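Halohydrin epoxidase A (Corynebacterium sp., PDB 4Z9F) probably catalyses the reversible, cofactor-independent elimination of hydrogen halide from vicinal halohydrins to give epoxides, on a Rossmann-like short-chain dehydrogenase/reductase scaffold. Local coordinates at residues D80-T94 with L141-A153. The protein carries 1 engineered substitution. Residues are numbered along the deposited sequence; the frame is centred on the assembly and turned at random.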
loop_
_atom_site.group_PDB
_atom_site.type_symbol
_atom_site.label_atom_id
_atom_site.label_comp_id
_atom_site.label_asym_id
_atom_site.label_seq_id
_atom_site.Cartn_x
_atom_site.Cartn_y
_atom_site.Cartn_z
ATOM N N ASP C 80 16.081 -16.419 0.682
ATOM C CA ASP C 80 15.228 -17.572 0.457
ATOM C C ASP C 80 14.797 -17.641 -1.003
ATOM O O ASP C 80 14.588 -16.614 -1.651
ATOM C CB ASP C 80 14.021 -17.514 1.391
ATOM C CG ASP C 80 14.445 -17.411 2.854
ATOM O OD1 ASP C 80 14.889 -18.444 3.402
ATOM O OD2 ASP C 80 14.373 -16.305 3.442
ATOM N N TYR C 81 14.701 -18.864 -1.519
ATOM C CA TYR C 81 14.352 -19.104 -2.912
ATOM C C TYR C 81 13.842 -20.532 -3.020
ATOM O O TYR C 81 14.040 -21.349 -2.118
ATOM C CB TYR C 81 15.550 -18.867 -3.839
ATOM C CG TYR C 81 16.258 -20.147 -4.238
ATOM C CD1 TYR C 81 16.128 -20.662 -5.525
ATOM C CD2 TYR C 81 17.028 -20.857 -3.325
ATOM C CE1 TYR C 81 16.759 -21.843 -5.894
ATOM C CE2 TYR C 81 17.665 -22.031 -3.688
ATOM C CZ TYR C 81 17.530 -22.514 -4.971
ATOM O OH TYR C 81 18.156 -23.685 -5.326
ATOM N N ILE C 82 13.140 -20.814 -4.111
ATOM C CA ILE C 82 12.716 -22.182 -4.392
ATOM C C ILE C 82 13.142 -22.473 -5.828
ATOM O O ILE C 82 13.156 -21.553 -6.662
ATOM C CB ILE C 82 11.206 -22.374 -4.139
ATOM C CG1 ILE C 82 10.827 -23.861 -4.192
ATOM C CG2 ILE C 82 10.360 -21.539 -5.113
ATOM C CD1 ILE C 82 9.475 -24.186 -3.583
ATOM N N PRO C 83 13.580 -23.696 -6.143
ATOM C CA PRO C 83 14.032 -23.980 -7.512
ATOM C C PRO C 83 12.914 -23.760 -8.522
ATOM O O PRO C 83 11.782 -24.219 -8.339
ATOM C CB PRO C 83 14.461 -25.454 -7.443
ATOM C CG PRO C 83 14.917 -25.629 -6.016
ATOM C CD PRO C 83 13.949 -24.780 -5.208
ATOM N N ARG C 84 13.235 -23.018 -9.576
ATOM C CA ARG C 84 12.342 -22.860 -10.713
ATOM C C ARG C 84 11.949 -24.220 -11.262
ATOM O O ARG C 84 12.689 -25.187 -11.097
ATOM C CB ARG C 84 13.016 -22.042 -11.804
ATOM C CG ARG C 84 13.458 -20.700 -11.341
ATOM C CD ARG C 84 14.149 -19.980 -12.468
ATOM N NE ARG C 84 13.259 -19.732 -13.599
ATOM C CZ ARG C 84 13.616 -19.039 -14.681
ATOM N NH1 ARG C 84 14.838 -18.532 -14.770
ATOM N NH2 ARG C 84 12.756 -18.851 -15.676
ATOM N N PRO C 85 10.783 -24.299 -11.923
ATOM C CA PRO C 85 9.856 -23.186 -12.153
ATOM C C PRO C 85 8.790 -23.100 -11.073
ATOM O O PRO C 85 7.671 -22.669 -11.368
ATOM C CB PRO C 85 9.234 -23.543 -13.507
ATOM C CG PRO C 85 9.125 -25.055 -13.424
ATOM C CD PRO C 85 10.334 -25.525 -12.611
ATOM N N MET C 86 9.121 -23.515 -9.845
ATOM C CA MET C 86 8.095 -23.607 -8.814
ATOM C C MET C 86 7.524 -22.240 -8.459
ATOM O O MET C 86 6.379 -22.154 -8.008
ATOM C CB MET C 86 8.647 -24.310 -7.569
ATOM C CG MET C 86 9.015 -25.772 -7.801
ATOM S SD MET C 86 9.319 -26.695 -6.266
ATOM C CE MET C 86 7.641 -26.988 -5.685
ATOM N N ASN C 87 8.285 -21.166 -8.666
ATOM C CA ASN C 87 7.735 -19.833 -8.456
ATOM C C ASN C 87 6.509 -19.578 -9.326
ATOM O O ASN C 87 5.652 -18.764 -8.957
ATOM C CB ASN C 87 8.797 -18.768 -8.729
ATOM C CG ASN C 87 9.198 -18.696 -10.200
ATOM O OD1 ASN C 87 9.473 -19.708 -10.833
ATOM N ND2 ASN C 87 9.234 -17.482 -10.742
ATOM N N ARG C 88 6.380 -20.284 -10.448
ATOM C CA ARG C 88 5.258 -20.086 -11.354
ATOM C C ARG C 88 4.194 -21.165 -11.225
ATOM O O ARG C 88 3.356 -21.295 -12.121
ATOM C CB ARG C 88 5.754 -20.011 -12.799
ATOM C CG ARG C 88 6.423 -18.697 -13.122
ATOM C CD ARG C 88 6.952 -18.703 -14.533
ATOM N NE ARG C 88 7.138 -17.349 -15.028
ATOM C CZ ARG C 88 6.263 -16.714 -15.800
ATOM N NH1 ARG C 88 6.520 -15.479 -16.207
ATOM N NH2 ARG C 88 5.140 -17.319 -16.180
ATOM N N LEU C 89 4.199 -21.938 -10.137
ATOM C CA LEU C 89 3.171 -22.955 -9.966
ATOM C C LEU C 89 1.798 -22.297 -9.895
ATOM O O LEU C 89 1.619 -21.337 -9.132
ATOM C CB LEU C 89 3.416 -23.786 -8.706
ATOM C CG LEU C 89 4.462 -24.892 -8.895
ATOM C CD1 LEU C 89 4.899 -25.459 -7.558
ATOM C CD2 LEU C 89 3.912 -25.999 -9.787
ATOM N N PRO C 90 0.823 -22.770 -10.666
ATOM C CA PRO C 90 -0.544 -22.257 -10.578
ATOM C C PRO C 90 -1.288 -22.935 -9.430
ATOM O O PRO C 90 -0.793 -23.850 -8.783
ATOM C CB PRO C 90 -1.137 -22.647 -11.936
ATOM C CG PRO C 90 -0.444 -23.942 -12.260
ATOM C CD PRO C 90 0.935 -23.874 -11.639
ATOM N N ILE C 91 -2.517 -22.488 -9.196
ATOM C CA ILE C 91 -3.313 -23.104 -8.141
ATOM C C ILE C 91 -3.866 -24.454 -8.592
ATOM O O ILE C 91 -3.753 -25.461 -7.881
ATOM C CB ILE C 91 -4.431 -22.146 -7.703
ATOM C CG1 ILE C 91 -3.817 -20.851 -7.168
ATOM C CG2 ILE C 91 -5.313 -22.805 -6.669
ATOM C CD1 ILE C 91 -4.752 -19.686 -7.273
ATOM N N GLU C 92 -4.466 -24.499 -9.779
ATOM C CA GLU C 92 -5.092 -25.727 -10.255
ATOM C C GLU C 92 -4.048 -26.776 -10.618
ATOM O O GLU C 92 -3.094 -26.490 -11.344
ATOM C CB GLU C 92 -5.955 -25.437 -11.477
ATOM C CG GLU C 92 -7.268 -24.784 -11.180
ATOM C CD GLU C 92 -8.116 -24.673 -12.421
ATOM O OE1 GLU C 92 -7.893 -23.734 -13.212
ATOM O OE2 GLU C 92 -8.989 -25.549 -12.612
ATOM N N GLY C 93 -4.245 -28.004 -10.144
ATOM C CA GLY C 93 -3.388 -29.102 -10.550
ATOM C C GLY C 93 -2.071 -29.217 -9.814
ATOM O O GLY C 93 -1.339 -30.191 -10.040
ATOM N N THR C 94 -1.737 -28.267 -8.950
ATOM C CA THR C 94 -0.504 -28.356 -8.182
ATOM C C THR C 94 -0.715 -29.252 -6.963
ATOM O O THR C 94 -1.734 -29.158 -6.272
ATOM C CB THR C 94 -0.037 -26.956 -7.762
ATOM O OG1 THR C 94 0.235 -26.165 -8.928
ATOM C CG2 THR C 94 1.228 -27.032 -6.920
ATOM N N LEU C 141 1.169 -10.836 -9.111
ATOM C CA LEU C 141 1.332 -11.191 -10.519
ATOM C C LEU C 141 0.538 -12.457 -10.811
ATOM O O LEU C 141 0.538 -13.396 -10.008
ATOM C CB LEU C 141 2.808 -11.414 -10.876
ATOM C CG LEU C 141 3.598 -10.119 -11.000
ATOM C CD1 LEU C 141 5.072 -10.366 -11.251
ATOM C CD2 LEU C 141 3.003 -9.290 -12.123
ATOM N N ALA C 142 -0.110 -12.489 -11.985
ATOM C CA ALA C 142 -1.023 -13.583 -12.320
ATOM C C ALA C 142 -0.364 -14.953 -12.215
ATOM O O ALA C 142 -1.024 -15.931 -11.845
ATOM C CB ALA C 142 -1.577 -13.399 -13.734
ATOM N N TYR C 143 0.915 -15.052 -12.541
ATOM C CA TYR C 143 1.547 -16.357 -12.660
ATOM C C TYR C 143 2.258 -16.791 -11.387
ATOM O O TYR C 143 2.926 -17.831 -11.392
ATOM C CB TYR C 143 2.512 -16.366 -13.843
ATOM C CG TYR C 143 3.343 -15.105 -13.991
ATOM C CD1 TYR C 143 4.550 -14.957 -13.312
ATOM C CD2 TYR C 143 2.935 -14.072 -14.837
ATOM C CE1 TYR C 143 5.329 -13.813 -13.458
ATOM C CE2 TYR C 143 3.704 -12.921 -14.989
ATOM C CZ TYR C 143 4.903 -12.801 -14.298
ATOM O OH TYR C 143 5.669 -11.669 -14.442
ATOM N N ASN C 144 2.108 -16.040 -10.294
ATOM C CA ASN C 144 2.695 -16.385 -8.997
ATOM C C ASN C 144 1.633 -16.490 -7.899
ATOM O O ASN C 144 1.765 -15.842 -6.855
ATOM C CB ASN C 144 3.744 -15.352 -8.585
ATOM C CG ASN C 144 4.834 -15.163 -9.606
ATOM O OD1 ASN C 144 5.056 -14.047 -10.094
ATOM N ND2 ASN C 144 5.549 -16.237 -9.919
ATOM N N PRO C 145 0.599 -17.325 -8.061
ATOM C CA PRO C 145 -0.481 -17.340 -7.063
ATOM C C PRO C 145 -0.186 -18.158 -5.816
ATOM O O PRO C 145 -1.001 -18.138 -4.883
ATOM C CB PRO C 145 -1.658 -17.941 -7.834
ATOM C CG PRO C 145 -0.981 -18.907 -8.794
ATOM C CD PRO C 145 0.366 -18.320 -9.130
ATOM N N LEU C 146 0.914 -18.899 -5.773
ATOM C CA LEU C 146 1.340 -19.575 -4.554
ATOM C C LEU C 146 2.624 -18.987 -4.002
ATOM O O LEU C 146 2.740 -18.781 -2.787
ATOM C CB LEU C 146 1.533 -21.074 -4.812
ATOM C CG LEU C 146 0.251 -21.797 -5.233
ATOM C CD1 LEU C 146 0.560 -23.223 -5.640
ATOM C CD2 LEU C 146 -0.768 -21.760 -4.103
ATOM N N TYR C 147 3.564 -18.705 -4.906
ATOM C CA TYR C 147 4.814 -18.020 -4.586
ATOM C C TYR C 147 4.566 -16.624 -4.028
ATOM O O TYR C 147 5.257 -16.188 -3.101
ATOM C CB TYR C 147 5.654 -17.951 -5.859
ATOM C CG TYR C 147 7.013 -17.280 -5.820
ATOM C CD1 TYR C 147 7.171 -15.974 -6.260
ATOM C CD2 TYR C 147 8.150 -17.981 -5.455
ATOM C CE1 TYR C 147 8.419 -15.366 -6.281
ATOM C CE2 TYR C 147 9.398 -17.383 -5.463
ATOM C CZ TYR C 147 9.528 -16.074 -5.884
ATOM O OH TYR C 147 10.763 -15.461 -5.907
ATOM N N GLY C 148 3.603 -15.896 -4.593
ATOM C CA GLY C 148 3.265 -14.582 -4.095
ATOM C C GLY C 148 2.850 -14.599 -2.634
ATOM O O GLY C 148 3.435 -13.896 -1.804
ATOM N N PRO C 149 1.801 -15.362 -2.300
ATOM C CA PRO C 149 1.408 -15.485 -0.884
ATOM C C PRO C 149 2.564 -15.807 0.054
ATOM O O PRO C 149 2.693 -15.179 1.114
ATOM C CB PRO C 149 0.370 -16.608 -0.929
ATOM C CG PRO C 149 -0.317 -16.365 -2.243
ATOM C CD PRO C 149 0.783 -15.948 -3.192
ATOM N N ALA C 150 3.420 -16.756 -0.318
ATOM C CA ALA C 150 4.546 -17.108 0.548
ATOM C C ALA C 150 5.519 -15.940 0.718
ATOM O O ALA C 150 6.014 -15.690 1.826
ATOM C CB ALA C 150 5.254 -18.344 -0.006
ATOM N N ARG C 151 5.819 -15.220 -0.364
ATOM C CA ARG C 151 6.667 -14.037 -0.237
ATOM C C ARG C 151 5.992 -12.962 0.612
ATOM O O ARG C 151 6.645 -12.308 1.432
ATOM C CB ARG C 151 7.010 -13.466 -1.614
ATOM C CG ARG C 151 7.895 -14.362 -2.475
ATOM C CD ARG C 151 9.296 -14.509 -1.899
ATOM N NE ARG C 151 10.222 -15.095 -2.871
ATOM C CZ ARG C 151 11.472 -15.440 -2.594
ATOM N NH1 ARG C 151 12.240 -15.957 -3.538
ATOM N NH2 ARG C 151 11.947 -15.286 -1.366
ATOM N N ALA C 152 4.695 -12.735 0.405
ATOM C CA ALA C 152 4.019 -11.685 1.173
ATOM C C ALA C 152 4.016 -11.998 2.664
ATOM O O ALA C 152 4.086 -11.084 3.492
ATOM C CB ALA C 152 2.585 -11.487 0.672
ATOM N N ALA C 153 3.908 -13.276 3.027
ATOM C CA ALA C 153 3.982 -13.625 4.446
ATOM C C ALA C 153 5.300 -13.161 5.051
ATOM O O ALA C 153 5.324 -12.615 6.159
ATOM C CB ALA C 153 3.799 -15.136 4.639
HETATM O O HOH W 1 3.169 -19.603 -7.718
#
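The loop D80-T94 runs past the turn and first helical residues of L141-A153, coming closest where R88 and N87 face N144 and Y147, with CA atoms 5.1 and 5.2 Å apart. N87 O is the hub: N144 ND2 donates to it at 2.7 Å, from above the carbonyl plane, and a water bonded to N87 O also reaches L89 O and takes the N-H of Y147. The water thus ties the loop to the start of helix 147-165. N87 CB packs over one face of the Y147 ring, 3.6 Å from its centroid, while R151 CG covers the opposite face and I82 CG2 meets the edge. R151, its chain bent at chi2 (-67°), sends NH1 and NH2 end-on to D80 O (3.1 and 3.0 Å); NH1 also donates to Y147 OH. This Tyr-x-x-x-Arg spacing matches the catalytic pair of halohydrin dehalogenases, where arginine replaces the lysine of the dehydrogenases. The paired bonds to D80 O, with the one to Y147 OH, probably hold the guanidinium in place. On the outer side the guanidinium of R88 stacks flat on Y143, planes 5° apart, in a cation-pi contact. Near the T94 end of the loop, I91 CD1 rests on P145 CB at 3.6 Å and L146 CD1 meets T94 CG2 tip to tip. The contact joins the loop between strand 73-79 and helix 96-123 to the start of helix 147-165; L106 of helix 96-123 touches Y147, and A161 and S160 of a second subunit pack on I91 and P145.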